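PDB 3KE6: protein Rv1364c/MT1410 from Mycobacterium tuberculosis, which probably acts as a PP2C-type phosphatase fused to an anti-sigma factor kinase domain, in a pathway that regulates a sigma factor. Local coordinates for residues A[188-193]-A[237-242]. Numbering follows the deposited sequence.
Sequences DGLIER and ELLLRS. With MN (manganese (II) ion), chain F.
Arg193 reaches from the loop behind strand 182-186 to the last turn of helix 227-241, and its aliphatic part does much of the touching. CG lies anti to the carbonyl carbon (chi1 -53°), which sends the chain at the helix; CD of Arg193 then packs 3.8 Å from CD2 of Leu240. A bend at chi3 (-82°) swings the guanidinium across the side of the helix, where CD2 of Leu239 lies over one of its faces and O of Leu190, in the guanidinium plane, lies at its edge. NH1 of Arg193 comes to 3.1 Å from O of Leu239. Its NH2 forms a salt bridge with Glu204 of helix 198-212, so the buried charge has a carboxylate partner. Beside this, Leu190 and Leu239 cross at about a right angle and meet methyl to methyl, CD1 of Leu190 lying 3.7 Å from CD1 of Leu239. Phe205 and Leu208 of helix 198-212 add to this apolar patch, touching Leu190 and Leu239 respectively. This is the PP2C-like phosphatase domain of the SpoIIE family, and the same loop begins at its metal site: OD1 of Asp188 binds manganese at 2.2 Å, together with Asp71, Asp247 and three waters. OD2 of Asp188 accepts a hydrogen bond from one of those waters, and the backbone turns back as N of Glu192 bonds to O of Asp188 at 2.8 Å.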
loop_
_atom_site.group_PDB
_atom_site.type_symbol
_atom_site.label_atom_id
_atom_site.label_comp_id
_atom_site.label_asym_id
_atom_site.label_seq_id
_atom_site.Cartn_x
_atom_site.Cartn_y
_atom_site.Cartn_z
ATOM N N ASP A 188 2.906 -19.613 -1.835
ATOM C CA ASP A 188 2.817 -20.884 -2.543
ATOM C C ASP A 188 1.398 -21.445 -2.591
ATOM O O ASP A 188 1.082 -22.308 -3.423
ATOM C CB ASP A 188 3.813 -21.921 -1.960
ATOM C CG ASP A 188 3.567 -22.258 -0.478
ATOM O OD1 ASP A 188 2.556 -21.825 0.120
ATOM O OD2 ASP A 188 4.417 -22.966 0.103
ATOM N N GLY A 189 0.542 -20.950 -1.705
ATOM C CA GLY A 189 -0.861 -21.338 -1.714
ATOM C C GLY A 189 -1.543 -20.997 -3.020
ATOM O O GLY A 189 -2.482 -21.671 -3.426
ATOM N N LEU A 190 -1.064 -19.954 -3.686
ATOM C CA LEU A 190 -1.666 -19.507 -4.929
ATOM C C LEU A 190 -1.409 -20.483 -6.062
ATOM O O LEU A 190 -2.274 -20.697 -6.907
ATOM C CB LEU A 190 -1.139 -18.122 -5.299
ATOM C CG LEU A 190 -1.875 -17.358 -6.400
ATOM C CD1 LEU A 190 -3.391 -17.281 -6.175
ATOM C CD2 LEU A 190 -1.271 -15.980 -6.494
ATOM N N ILE A 191 -0.233 -21.094 -6.075
ATOM C CA ILE A 191 0.126 -21.973 -7.181
ATOM C C ILE A 191 0.117 -23.468 -6.849
ATOM O O ILE A 191 0.138 -24.276 -7.758
ATOM C CB ILE A 191 1.467 -21.558 -7.834
ATOM C CG1 ILE A 191 2.597 -21.484 -6.800
ATOM C CG2 ILE A 191 1.294 -20.205 -8.545
ATOM C CD1 ILE A 191 3.965 -21.245 -7.425
ATOM N N GLU A 192 0.065 -23.831 -5.565
ATOM C CA GLU A 192 -0.060 -25.240 -5.154
ATOM C C GLU A 192 -1.504 -25.560 -4.786
ATOM O O GLU A 192 -1.806 -25.913 -3.647
ATOM C CB GLU A 192 0.862 -25.560 -3.978
ATOM C CG GLU A 192 2.308 -25.180 -4.218
ATOM C CD GLU A 192 3.287 -26.178 -3.627
ATOM O OE1 GLU A 192 3.866 -25.871 -2.555
ATOM O OE2 GLU A 192 3.470 -27.268 -4.239
ATOM N N ARG A 193 -2.380 -25.438 -5.776
ATOM C CA ARG A 193 -3.821 -25.655 -5.611
ATOM C C ARG A 193 -4.137 -27.149 -5.787
ATOM O O ARG A 193 -3.439 -27.838 -6.536
ATOM C CB ARG A 193 -4.601 -24.810 -6.641
ATOM C CG ARG A 193 -4.213 -23.317 -6.622
ATOM C CD ARG A 193 -4.822 -22.502 -7.757
ATOM N NE ARG A 193 -4.082 -22.610 -9.021
ATOM C CZ ARG A 193 -4.568 -23.101 -10.165
ATOM N NH1 ARG A 193 -5.818 -23.547 -10.254
ATOM N NH2 ARG A 193 -3.792 -23.146 -11.244
ATOM N N GLU A 237 -9.412 -14.917 -8.003
ATOM C CA GLU A 237 -10.752 -15.518 -7.956
ATOM C C GLU A 237 -11.044 -16.479 -9.120
ATOM O O GLU A 237 -11.833 -17.408 -8.963
ATOM C CB GLU A 237 -11.820 -14.419 -7.845
ATOM C CG GLU A 237 -11.724 -13.649 -6.505
ATOM C CD GLU A 237 -12.365 -12.262 -6.547
ATOM O OE1 GLU A 237 -13.569 -12.174 -6.916
ATOM O OE2 GLU A 237 -11.662 -11.272 -6.203
ATOM N N LEU A 238 -10.410 -16.267 -10.271
ATOM C CA LEU A 238 -10.456 -17.257 -11.347
ATOM C C LEU A 238 -9.530 -18.440 -11.028
ATOM O O LEU A 238 -9.912 -19.595 -11.216
ATOM C CB LEU A 238 -10.103 -16.637 -12.700
ATOM C CG LEU A 238 -11.197 -15.746 -13.290
ATOM C CD1 LEU A 238 -10.669 -14.849 -14.405
ATOM C CD2 LEU A 238 -12.346 -16.591 -13.789
ATOM N N LEU A 239 -8.324 -18.164 -10.532
ATOM C CA LEU A 239 -7.411 -19.245 -10.143
ATOM C C LEU A 239 -8.035 -20.206 -9.123
ATOM O O LEU A 239 -7.760 -21.405 -9.159
ATOM C CB LEU A 239 -6.092 -18.713 -9.573
ATOM C CG LEU A 239 -4.970 -18.217 -10.491
ATOM C CD1 LEU A 239 -3.642 -18.351 -9.750
ATOM C CD2 LEU A 239 -4.903 -18.947 -11.818
ATOM N N LEU A 240 -8.872 -19.685 -8.231
ATOM C CA LEU A 240 -9.478 -20.495 -7.175
ATOM C C LEU A 240 -10.963 -20.796 -7.396
ATOM O O LEU A 240 -11.549 -21.567 -6.635
ATOM C CB LEU A 240 -9.297 -19.794 -5.831
ATOM C CG LEU A 240 -7.858 -19.418 -5.466
ATOM C CD1 LEU A 240 -7.846 -18.542 -4.221
ATOM C CD2 LEU A 240 -6.995 -20.659 -5.275
ATOM N N ARG A 241 -11.557 -20.185 -8.425
ATOM C CA ARG A 241 -12.988 -20.323 -8.738
ATOM C C ARG A 241 -13.502 -21.740 -8.543
ATOM O O ARG A 241 -14.408 -21.974 -7.740
ATOM C CB ARG A 241 -13.262 -19.879 -10.188
ATOM C CG ARG A 241 -14.639 -20.255 -10.746
ATOM C CD ARG A 241 -14.695 -20.131 -12.275
ATOM N NE ARG A 241 -14.952 -18.758 -12.733
ATOM C CZ ARG A 241 -15.231 -18.413 -13.994
ATOM N NH1 ARG A 241 -15.295 -19.328 -14.960
ATOM N NH2 ARG A 241 -15.454 -17.145 -14.297
ATOM N N SER A 242 -12.920 -22.668 -9.296
ATOM C CA SER A 242 -13.346 -24.063 -9.286
ATOM C C SER A 242 -12.439 -24.926 -8.416
ATOM O O SER A 242 -12.902 -25.845 -7.732
ATOM C CB SER A 242 -13.356 -24.624 -10.718
ATOM O OG SER A 242 -12.045 -24.646 -11.267
HETATM MN MN MN F . 2.454 -22.191 2.305
HETATM O O HOH W 1 3.570 -24.087 2.151
HETATM O O HOH W 2 1.670 -22.842 4.270
HETATM O O HOH W 3 0.920 -20.594 2.234
#